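Local coordinates for protein alpha,alpha-trehalose-phosphate synthase (UDP-forming) (PDB 5V0T) that belongs to glycosyltransferase family 20 of the GT-B clan and holds 6-O-phosphono-alpha-D-glucopyranose and uridine-5'-diphosphate in its pockets, at residues A[80-90]-A[110-119]; A[143-151]-A[182-190]. One frame throughout, in Å; residues are numbered along the deposited sequence.

Contact 1 (A[80-90]-A[110-119]); sequences RDYDQYYRGFS and HDFEGYWRVN. With G6P (6-O-phosphono-alpha-D-glucopyranose), chain J.
With CG anti to the backbone N (chi1 180°) and a bend at chi3 (70°), Arg117 brings its guanidinium to the side chains of Asp81 and Gln84; Gln84, extended beyond CG, sits as a knob in the hole formed by His110, Asp111, Gly114 and Arg117. Arg117 NH2 gives a nearly straight bond to Asp81 OD1 (3.0 Å), the charged half of the grip, and a second to Gln84 OE1 (2.8 Å), which it meets from above the carbonyl plane. Both acceptors lie near the guanidinium plane, fixing its rotation, while the guanidinium of Arg80 stacks flat on one face, centres 3.8 Å apart; the Asp81 carboxylate probably offsets the closeness of the two positive charges. In this GT-B glycosyltransferase the axes of segments 80-90 and 110-119 approach to 7.3 Å at a signed crossing angle of -111°. Gly114, without a side chain, lets Gln84 OE1 come within 3.2 Å of its CA. Farther along, Val118 CG1 makes a CH-pi contact over the centre of the Tyr85 ring. In an aromatic cluster, Phe89 directs its edge at the face of Tyr115, and Phe112 CD1 lies over a face of Phe89, those two planes oblique. Facing away from helix 110-119, Tyr86 donates its OH to O2P of the bound 6-O-phosphono-alpha-D-glucopyranose (2.6 Å).

Contact 2 (A[143-151]-A[182-190]); sequences LIPFAQALR and LVEALCSFD
The ring of Phe189 carries the methyl of Ala147 over the centre of one face, a CH-pi contact with CB 3.4 Å from the centroid and 8° off the normal. Near the ring's edge lie the backbone carbonyls of Leu143 and Ile144, the latter with its O 3.4 Å from Phe189 CE2. The other flat group, the guanidinium of Arg151, meets Asp190 at its edge: NH2 reaches Asp190 OD2 at 2.9 Å in a salt bridge, the two planes 46° apart. A bend at chi2 (-86°) brings the guanidinium to that carboxylate, whose OD2 also accepts from Ile159 N, while Arg151 NH1 bonds to the carbonyls of Val155 and Asn157.

Between these ends the packing is close. Ile144 CG2 touches Leu182 CD2 and Leu186 CG, 3.9 Å from each, and Ala185 packs its CB against Pro145 CA. No direct hydrogen bond joins the segments; a water does so instead, donating to Ile144 O and to Ala185 O (2.7 Å each) and accepting from Gln148 N (2.9 Å), thereby serving polar backbone atoms in a buried interface. Pro145 occupies the N-cap position of helix 146-152, which links parallel strands 135-139 and 159-162; helix 179-186 lies between 159-162 and 191-194, so two successive beta-alpha-beta crossovers meet here, as in the Rossmann-like domains of GT-B glycosyltransferases.

In the fold
Contact 1 closes before contact 2 opens along the chain, and their centres stand 16 Å apart on the same side of the chain's centre. Helix 109-126 joins them: Tyr115 and Asn119 pack on Pro145, and Trp116 CZ2 comes 3.1 Å from Gln148 OE1, while Phe89 and Tyr115 also touch Leu182 of helix 179-186. Strand 135-139 follows helix 109-126 and leads toward contact 2; it pairs in parallel with 159-162, which pairs with 191-194. Helices 79-98, 109-126, 146-152 and 179-186 thus pack on one another, and these strands belong to one mixed sheet. Contact 1 reaches the sugar phosphate pocket directly through Tyr86, whereas contact 2 lies farther from it, with the Leu143 side chain about 9 Å from that ligand.

Contact 1 (A[80-90]-A[110-119])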
loop_
_atom_site.group_PDB
_atom_site.type_symbol
_atom_site.label_atom_id
_atom_site.label_comp_id
_atom_site.label_asym_id
_atom_site.label_seq_id
_atom_site.Cartn_x
_atom_site.Cartn_y
_atom_site.Cartn_z
ATOM N N ARG A 80 -14.791 18.046 -11.928
ATOM C CA ARG A 80 -15.182 18.546 -10.617
ATOM C C ARG A 80 -15.224 17.420 -9.586
ATOM O O ARG A 80 -14.840 17.614 -8.429
ATOM C CB ARG A 80 -16.537 19.243 -10.715
ATOM C CG ARG A 80 -17.061 19.733 -9.391
ATOM C CD ARG A 80 -18.555 20.068 -9.454
ATOM N NE ARG A 80 -19.006 20.630 -8.183
ATOM C CZ ARG A 80 -20.184 20.379 -7.626
ATOM N NH1 ARG A 80 -21.045 19.567 -8.232
ATOM N NH2 ARG A 80 -20.498 20.937 -6.461
ATOM N N ASP A 81 -15.689 16.234 -9.992
ATOM C CA ASP A 81 -15.703 15.093 -9.083
ATOM C C ASP A 81 -14.290 14.624 -8.759
ATOM O O ASP A 81 -13.978 14.308 -7.601
ATOM C CB ASP A 81 -16.523 13.962 -9.697
ATOM C CG ASP A 81 -17.985 14.328 -9.833
ATOM O OD1 ASP A 81 -18.403 15.295 -9.164
ATOM O OD2 ASP A 81 -18.708 13.664 -10.601
ATOM N N TYR A 82 -13.426 14.570 -9.775
ATOM C CA TYR A 82 -12.029 14.217 -9.555
ATOM C C TYR A 82 -11.361 15.186 -8.581
ATOM O O TYR A 82 -10.644 14.763 -7.662
ATOM C CB TYR A 82 -11.309 14.183 -10.908
ATOM C CG TYR A 82 -9.808 14.016 -10.858
ATOM C CD1 TYR A 82 -9.221 12.764 -10.634
ATOM C CD2 TYR A 82 -8.969 15.099 -11.077
ATOM C CE1 TYR A 82 -7.831 12.608 -10.613
ATOM C CE2 TYR A 82 -7.582 14.953 -11.046
ATOM C CZ TYR A 82 -7.019 13.709 -10.810
ATOM O OH TYR A 82 -5.642 13.589 -10.787
ATOM N N ASP A 83 -11.620 16.488 -8.738
ATOM C CA ASP A 83 -10.975 17.477 -7.876
ATOM C C ASP A 83 -11.479 17.391 -6.438
ATOM O O ASP A 83 -10.689 17.506 -5.495
ATOM C CB ASP A 83 -11.190 18.884 -8.430
ATOM C CG ASP A 83 -10.295 19.191 -9.622
ATOM O OD1 ASP A 83 -9.216 18.574 -9.744
ATOM O OD2 ASP A 83 -10.674 20.055 -10.437
ATOM N N GLN A 84 -12.783 17.172 -6.240
ATOM C CA GLN A 84 -13.328 17.240 -4.885
ATOM C C GLN A 84 -13.160 15.922 -4.146
ATOM O O GLN A 84 -12.778 15.902 -2.971
ATOM C CB GLN A 84 -14.812 17.627 -4.917
ATOM C CG GLN A 84 -15.071 19.030 -5.415
ATOM C CD GLN A 84 -16.557 19.336 -5.626
ATOM O OE1 GLN A 84 -17.436 18.546 -5.280
ATOM N NE2 GLN A 84 -16.832 20.490 -6.208
ATOM N N TYR A 85 -13.447 14.816 -4.823
ATOM C CA TYR A 85 -13.502 13.509 -4.184
ATOM C C TYR A 85 -12.120 12.871 -4.083
ATOM O O TYR A 85 -11.749 12.328 -3.031
ATOM C CB TYR A 85 -14.468 12.624 -4.973
ATOM C CG TYR A 85 -14.174 11.141 -5.050
ATOM C CD1 TYR A 85 -14.626 10.274 -4.061
ATOM C CD2 TYR A 85 -13.511 10.595 -6.155
ATOM C CE1 TYR A 85 -14.398 8.909 -4.143
ATOM C CE2 TYR A 85 -13.269 9.221 -6.249
ATOM C CZ TYR A 85 -13.732 8.390 -5.232
ATOM O OH TYR A 85 -13.531 7.040 -5.281
ATOM N N TYR A 86 -11.337 12.939 -5.154
ATOM C CA TYR A 86 -10.067 12.219 -5.203
ATOM C C TYR A 86 -8.887 13.108 -4.821
ATOM O O TYR A 86 -8.209 12.841 -3.823
ATOM C CB TYR A 86 -9.887 11.607 -6.597
ATOM C CG TYR A 86 -8.538 10.960 -6.859
ATOM C CD1 TYR A 86 -8.282 9.647 -6.476
ATOM C CD2 TYR A 86 -7.530 11.660 -7.509
ATOM C CE1 TYR A 86 -7.035 9.049 -6.728
ATOM C CE2 TYR A 86 -6.297 11.080 -7.771
ATOM C CZ TYR A 86 -6.056 9.771 -7.383
ATOM O OH TYR A 86 -4.822 9.211 -7.653
ATOM N N ARG A 87 -8.624 14.168 -5.597
ATOM C CA ARG A 87 -7.552 15.088 -5.225
ATOM C C ARG A 87 -7.867 15.812 -3.924
ATOM O O ARG A 87 -6.949 16.163 -3.173
ATOM C CB ARG A 87 -7.314 16.122 -6.330
ATOM C CG ARG A 87 -6.596 15.602 -7.558
ATOM C CD ARG A 87 -6.347 16.721 -8.574
ATOM N NE ARG A 87 -5.408 17.721 -8.089
ATOM C CZ ARG A 87 -5.728 18.980 -7.827
ATOM N NH1 ARG A 87 -6.972 19.391 -8.014
ATOM N NH2 ARG A 87 -4.802 19.825 -7.383
ATOM N N GLY A 88 -9.152 16.050 -3.647
ATOM C CA GLY A 88 -9.565 16.831 -2.501
ATOM C C GLY A 88 -9.623 16.004 -1.237
ATOM O O GLY A 88 -8.602 15.800 -0.577
ATOM N N PHE A 89 -10.809 15.502 -0.891
ATOM C CA PHE A 89 -10.956 14.883 0.417
ATOM C C PHE A 89 -10.120 13.615 0.547
ATOM O O PHE A 89 -9.471 13.413 1.577
ATOM C CB PHE A 89 -12.421 14.586 0.721
ATOM C CG PHE A 89 -12.666 14.275 2.163
ATOM C CD1 PHE A 89 -12.625 15.295 3.122
ATOM C CD2 PHE A 89 -12.934 12.979 2.570
ATOM C CE1 PHE A 89 -12.825 15.024 4.462
ATOM C CE2 PHE A 89 -13.166 12.694 3.904
ATOM C CZ PHE A 89 -13.105 13.720 4.857
ATOM N N SER A 90 -10.115 12.746 -0.473
ATOM C CA SER A 90 -9.380 11.486 -0.337
ATOM C C SER A 90 -7.887 11.729 -0.129
ATOM O O SER A 90 -7.298 11.251 0.846
ATOM C CB SER A 90 -9.611 10.586 -1.554
ATOM O OG SER A 90 -10.963 10.133 -1.600
ATOM N N HIS A 110 -16.505 21.945 1.020
ATOM C CA HIS A 110 -17.052 21.700 -0.309
ATOM C C HIS A 110 -16.457 20.442 -0.933
ATOM O O HIS A 110 -17.146 19.700 -1.645
ATOM C CB HIS A 110 -16.784 22.925 -1.189
ATOM C CG HIS A 110 -17.790 23.136 -2.270
ATOM N ND1 HIS A 110 -19.080 23.550 -2.013
ATOM C CD2 HIS A 110 -17.696 23.005 -3.616
ATOM C CE1 HIS A 110 -19.739 23.658 -3.152
ATOM N NE2 HIS A 110 -18.924 23.331 -4.139
ATOM N N ASP A 111 -15.174 20.182 -0.692
ATOM C CA ASP A 111 -14.598 18.932 -1.181
ATOM C C ASP A 111 -15.171 17.733 -0.435
ATOM O O ASP A 111 -15.448 16.691 -1.042
ATOM C CB ASP A 111 -13.076 18.959 -1.067
ATOM C CG ASP A 111 -12.446 19.916 -2.042
ATOM O OD1 ASP A 111 -13.117 20.291 -3.028
ATOM O OD2 ASP A 111 -11.283 20.296 -1.823
ATOM N N PHE A 112 -15.374 17.868 0.880
ATOM C CA PHE A 112 -15.963 16.774 1.646
ATOM C C PHE A 112 -17.376 16.450 1.157
ATOM O O PHE A 112 -17.753 15.274 1.053
ATOM C CB PHE A 112 -15.972 17.120 3.135
ATOM C CG PHE A 112 -16.706 16.110 3.979
ATOM C CD1 PHE A 112 -16.310 14.772 3.982
ATOM C CD2 PHE A 112 -17.794 16.493 4.752
ATOM C CE1 PHE A 112 -16.986 13.833 4.750
ATOM C CE2 PHE A 112 -18.481 15.570 5.518
ATOM C CZ PHE A 112 -18.086 14.241 5.523
ATOM N N GLU A 113 -18.167 17.478 0.844
ATOM C CA GLU A 113 -19.500 17.242 0.289
ATOM C C GLU A 113 -19.428 16.528 -1.055
ATOM O O GLU A 113 -20.233 15.633 -1.332
ATOM C CB GLU A 113 -20.257 18.556 0.139
ATOM C CG GLU A 113 -20.697 19.163 1.441
ATOM C CD GLU A 113 -21.268 20.552 1.249
ATOM O OE1 GLU A 113 -21.339 21.293 2.251
ATOM O OE2 GLU A 113 -21.635 20.900 0.100
ATOM N N GLY A 114 -18.483 16.922 -1.911
ATOM C CA GLY A 114 -18.322 16.239 -3.187
ATOM C C GLY A 114 -17.856 14.800 -3.027
ATOM O O GLY A 114 -18.313 13.907 -3.745
ATOM N N TYR A 115 -16.939 14.561 -2.089
ATOM C CA TYR A 115 -16.559 13.204 -1.709
ATOM C C TYR A 115 -17.783 12.357 -1.385
ATOM O O TYR A 115 -17.925 11.226 -1.872
ATOM C CB TYR A 115 -15.618 13.282 -0.510
ATOM C CG TYR A 115 -15.247 11.984 0.180
ATOM C CD1 TYR A 115 -14.177 11.221 -0.274
ATOM C CD2 TYR A 115 -15.924 11.554 1.319
ATOM C CE1 TYR A 115 -13.788 10.049 0.383
ATOM C CE2 TYR A 115 -15.549 10.379 1.981
ATOM C CZ TYR A 115 -14.481 9.634 1.504
ATOM O OH TYR A 115 -14.084 8.476 2.150
ATOM N N TRP A 116 -18.674 12.892 -0.548
ATOM C CA TRP A 116 -19.906 12.188 -0.209
ATOM C C TRP A 116 -20.791 12.007 -1.434
ATOM O O TRP A 116 -21.395 10.943 -1.627
ATOM C CB TRP A 116 -20.674 12.966 0.872
ATOM C CG TRP A 116 -21.286 12.072 1.893
ATOM C CD1 TRP A 116 -22.583 11.636 1.949
ATOM C CD2 TRP A 116 -20.607 11.466 2.990
ATOM N NE1 TRP A 116 -22.749 10.804 3.037
ATOM C CE2 TRP A 116 -21.552 10.683 3.688
ATOM C CE3 TRP A 116 -19.289 11.518 3.459
ATOM C CZ2 TRP A 116 -21.222 9.963 4.831
ATOM C CZ3 TRP A 116 -18.963 10.809 4.591
ATOM C CH2 TRP A 116 -19.929 10.041 5.271
ATOM N N ARG A 117 -20.897 13.049 -2.262
ATOM C CA ARG A 117 -21.739 12.986 -3.454
ATOM C C ARG A 117 -21.213 11.969 -4.464
ATOM O O ARG A 117 -21.995 11.224 -5.065
ATOM C CB ARG A 117 -21.839 14.381 -4.084
ATOM C CG ARG A 117 -22.696 14.450 -5.352
ATOM C CD ARG A 117 -22.600 15.811 -6.060
ATOM N NE ARG A 117 -21.279 15.994 -6.659
ATOM C CZ ARG A 117 -20.374 16.859 -6.221
ATOM N NH1 ARG A 117 -20.655 17.651 -5.193
ATOM N NH2 ARG A 117 -19.191 16.941 -6.819
ATOM N N VAL A 118 -19.894 11.921 -4.671
ATOM C CA VAL A 118 -19.336 10.990 -5.648
ATOM C C VAL A 118 -19.527 9.548 -5.189
ATOM O O VAL A 118 -19.840 8.667 -5.996
ATOM C CB VAL A 118 -17.854 11.328 -5.911
ATOM C CG1 VAL A 118 -17.156 10.220 -6.713
ATOM C CG2 VAL A 118 -17.769 12.659 -6.635
ATOM N N ASN A 119 -19.375 9.287 -3.888
ATOM C CA ASN A 119 -19.683 7.954 -3.369
ATOM C C ASN A 119 -21.113 7.547 -3.697
ATOM O O ASN A 119 -21.370 6.408 -4.107
ATOM C CB ASN A 119 -19.456 7.911 -1.856
ATOM C CG ASN A 119 -18.096 7.376 -1.498
ATOM O OD1 ASN A 119 -17.947 6.185 -1.227
ATOM N ND2 ASN A 119 -17.087 8.247 -1.503
HETATM C C1 G6P J . -2.110 2.966 -2.136
HETATM C C2 G6P J . -3.593 3.071 -1.819
HETATM C C3 G6P J . -4.429 2.611 -3.016
HETATM C C4 G6P J . -4.016 3.413 -4.253
HETATM C C5 G6P J . -2.509 3.273 -4.474
HETATM C C6 G6P J . -2.080 4.027 -5.734
HETATM O O1 G6P J . -1.833 1.593 -2.380
HETATM O O2 G6P J . -3.887 2.291 -0.646
HETATM O O3 G6P J . -5.810 2.866 -2.710
HETATM O O4 G6P J . -4.705 2.907 -5.415
HETATM O O5 G6P J . -1.800 3.732 -3.312
HETATM O O6 G6P J . -2.491 5.403 -5.647
HETATM P P G6P J . -3.439 6.022 -6.792
HETATM O O1P G6P J . -2.576 6.169 -8.019
HETATM O O2P G6P J . -3.930 7.314 -6.199
HETATM O O3P G6P J . -4.534 4.997 -6.988
#

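Contact 2 (A[143-151]-A[182-190])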
loop_
_atom_site.group_PDB
_atom_site.type_symbol
_atom_site.label_atom_id
_atom_site.label_comp_id
_atom_site.label_asym_id
_atom_site.label_seq_id
_atom_site.Cartn_x
_atom_site.Cartn_y
_atom_site.Cartn_z
ATOM N N LEU A 143 -13.706 5.237 -0.316
ATOM C CA LEU A 143 -15.047 4.667 -0.428
ATOM C C LEU A 143 -15.653 4.343 0.939
ATOM O O LEU A 143 -16.541 3.496 1.050
ATOM C CB LEU A 143 -15.006 3.435 -1.342
ATOM C CG LEU A 143 -14.557 3.773 -2.771
ATOM C CD1 LEU A 143 -14.293 2.514 -3.567
ATOM C CD2 LEU A 143 -15.614 4.627 -3.470
ATOM N N ILE A 144 -15.201 5.040 1.983
ATOM C CA ILE A 144 -15.767 4.882 3.331
ATOM C C ILE A 144 -17.290 5.057 3.352
ATOM O O ILE A 144 -17.962 4.277 4.043
ATOM C CB ILE A 144 -15.074 5.837 4.312
ATOM C CG1 ILE A 144 -13.641 5.343 4.590
ATOM C CG2 ILE A 144 -15.885 5.993 5.634
ATOM C CD1 ILE A 144 -12.735 6.385 5.303
ATOM N N PRO A 145 -17.896 6.014 2.634
ATOM C CA PRO A 145 -19.365 6.157 2.668
ATOM C C PRO A 145 -20.141 5.174 1.801
ATOM O O PRO A 145 -21.361 5.317 1.708
ATOM C CB PRO A 145 -19.593 7.591 2.147
ATOM C CG PRO A 145 -18.234 8.271 2.224
ATOM C CD PRO A 145 -17.266 7.157 1.952
ATOM N N PHE A 146 -19.488 4.184 1.181
ATOM C CA PHE A 146 -20.114 3.422 0.103
ATOM C C PHE A 146 -21.227 2.506 0.600
ATOM O O PHE A 146 -22.258 2.376 -0.063
ATOM C CB PHE A 146 -19.060 2.600 -0.645
ATOM C CG PHE A 146 -19.452 2.259 -2.056
ATOM C CD1 PHE A 146 -19.338 3.199 -3.070
ATOM C CD2 PHE A 146 -19.934 0.997 -2.375
ATOM C CE1 PHE A 146 -19.703 2.887 -4.379
ATOM C CE2 PHE A 146 -20.303 0.680 -3.688
ATOM C CZ PHE A 146 -20.189 1.631 -4.685
ATOM N N ALA A 147 -21.031 1.823 1.734
ATOM C CA ALA A 147 -22.096 0.949 2.231
ATOM C C ALA A 147 -23.332 1.760 2.582
ATOM O O ALA A 147 -24.462 1.367 2.258
ATOM C CB ALA A 147 -21.634 0.157 3.451
ATOM N N GLN A 148 -23.126 2.905 3.235
ATOM C CA GLN A 148 -24.238 3.783 3.594
ATOM C C GLN A 148 -25.026 4.194 2.355
ATOM O O GLN A 148 -26.263 4.134 2.343
ATOM C CB GLN A 148 -23.677 4.999 4.339
ATOM C CG GLN A 148 -24.666 5.888 5.070
ATOM C CD GLN A 148 -23.987 7.146 5.611
ATOM O OE1 GLN A 148 -23.591 8.021 4.837
ATOM N NE2 GLN A 148 -23.828 7.231 6.936
ATOM N N ALA A 149 -24.323 4.558 1.281
ATOM C CA ALA A 149 -24.998 4.922 0.035
ATOM C C ALA A 149 -25.725 3.735 -0.582
ATOM O O ALA A 149 -26.840 3.883 -1.101
ATOM C CB ALA A 149 -23.984 5.493 -0.958
ATOM N N LEU A 150 -25.104 2.551 -0.568
ATOM C CA LEU A 150 -25.760 1.381 -1.148
ATOM C C LEU A 150 -27.051 1.069 -0.402
ATOM O O LEU A 150 -28.108 0.852 -1.014
ATOM C CB LEU A 150 -24.817 0.176 -1.116
ATOM C CG LEU A 150 -23.658 0.168 -2.108
ATOM C CD1 LEU A 150 -22.671 -0.944 -1.750
ATOM C CD2 LEU A 150 -24.207 -0.038 -3.517
ATOM N N ARG A 151 -26.980 1.054 0.930
ATOM C CA ARG A 151 -28.156 0.752 1.740
ATOM C C ARG A 151 -29.276 1.755 1.485
ATOM O O ARG A 151 -30.455 1.382 1.402
ATOM C CB ARG A 151 -27.775 0.742 3.223
ATOM C CG ARG A 151 -26.770 -0.339 3.609
ATOM C CD ARG A 151 -27.482 -1.651 3.917
ATOM N NE ARG A 151 -26.582 -2.713 4.370
ATOM C CZ ARG A 151 -26.296 -3.803 3.662
ATOM N NH1 ARG A 151 -26.836 -3.983 2.464
ATOM N NH2 ARG A 151 -25.469 -4.719 4.152
ATOM N N LEU A 182 -17.496 10.023 9.190
ATOM C CA LEU A 182 -16.745 8.945 8.550
ATOM C C LEU A 182 -16.897 7.642 9.320
ATOM O O LEU A 182 -17.164 6.587 8.733
ATOM C CB LEU A 182 -15.264 9.326 8.433
ATOM C CG LEU A 182 -14.906 10.377 7.384
ATOM C CD1 LEU A 182 -13.475 10.864 7.581
ATOM C CD2 LEU A 182 -15.084 9.776 5.998
ATOM N N VAL A 183 -16.713 7.687 10.641
ATOM C CA VAL A 183 -16.775 6.438 11.396
ATOM C C VAL A 183 -18.199 5.901 11.430
ATOM O O VAL A 183 -18.419 4.688 11.368
ATOM C CB VAL A 183 -16.197 6.621 12.811
ATOM C CG1 VAL A 183 -16.366 5.333 13.616
ATOM C CG2 VAL A 183 -14.709 7.006 12.734
ATOM N N GLU A 184 -19.193 6.783 11.525
ATOM C CA GLU A 184 -20.567 6.298 11.464
ATOM C C GLU A 184 -20.842 5.609 10.133
ATOM O O GLU A 184 -21.457 4.536 10.093
ATOM C CB GLU A 184 -21.548 7.450 11.695
ATOM C CG GLU A 184 -22.995 7.007 11.579
ATOM C CD GLU A 184 -23.981 8.092 11.975
ATOM O OE1 GLU A 184 -25.130 7.745 12.310
ATOM O OE2 GLU A 184 -23.605 9.281 11.947
ATOM N N ALA A 185 -20.362 6.194 9.032
ATOM C CA ALA A 185 -20.515 5.565 7.723
ATOM C C ALA A 185 -19.848 4.191 7.681
ATOM O O ALA A 185 -20.394 3.246 7.094
ATOM C CB ALA A 185 -19.935 6.475 6.635
ATOM N N LEU A 186 -18.678 4.051 8.316
ATOM C CA LEU A 186 -18.030 2.743 8.392
ATOM C C LEU A 186 -18.923 1.708 9.054
ATOM O O LEU A 186 -18.876 0.525 8.690
ATOM C CB LEU A 186 -16.707 2.838 9.154
ATOM C CG LEU A 186 -15.470 3.393 8.458
ATOM C CD1 LEU A 186 -14.327 3.458 9.470
ATOM C CD2 LEU A 186 -15.080 2.514 7.268
ATOM N N CYS A 187 -19.742 2.125 10.018
ATOM C CA CYS A 187 -20.594 1.183 10.720
ATOM C C CYS A 187 -21.806 0.740 9.909
ATOM O O CYS A 187 -22.565 -0.093 10.399
ATOM C CB CYS A 187 -21.030 1.782 12.068
ATOM S SG CYS A 187 -19.616 2.046 13.200
ATOM N N SER A 188 -21.996 1.229 8.679
ATOM C CA SER A 188 -22.998 0.623 7.804
ATOM C C SER A 188 -22.499 -0.635 7.109
ATOM O O SER A 188 -23.300 -1.339 6.498
ATOM C CB SER A 188 -23.475 1.601 6.725
ATOM O OG SER A 188 -24.338 2.582 7.272
ATOM N N PHE A 189 -21.204 -0.914 7.148
ATOM C CA PHE A 189 -20.707 -2.155 6.580
ATOM C C PHE A 189 -21.085 -3.329 7.478
ATOM O O PHE A 189 -21.283 -3.174 8.685
ATOM C CB PHE A 189 -19.190 -2.073 6.396
ATOM C CG PHE A 189 -18.762 -1.232 5.204
ATOM C CD1 PHE A 189 -18.764 -1.780 3.926
ATOM C CD2 PHE A 189 -18.355 0.080 5.362
ATOM C CE1 PHE A 189 -18.376 -1.034 2.827
ATOM C CE2 PHE A 189 -17.971 0.839 4.265
ATOM C CZ PHE A 189 -17.979 0.264 2.982
ATOM N N ASP A 190 -21.228 -4.513 6.873
ATOM C CA ASP A 190 -21.423 -5.714 7.685
ATOM C C ASP A 190 -20.138 -6.139 8.379
ATOM O O ASP A 190 -20.180 -6.642 9.507
ATOM C CB ASP A 190 -21.954 -6.850 6.810
ATOM C CG ASP A 190 -23.328 -6.553 6.270
ATOM O OD1 ASP A 190 -24.206 -6.222 7.088
ATOM O OD2 ASP A 190 -23.523 -6.603 5.047
HETATM O O HOH W 1 -20.538 3.382 4.369
#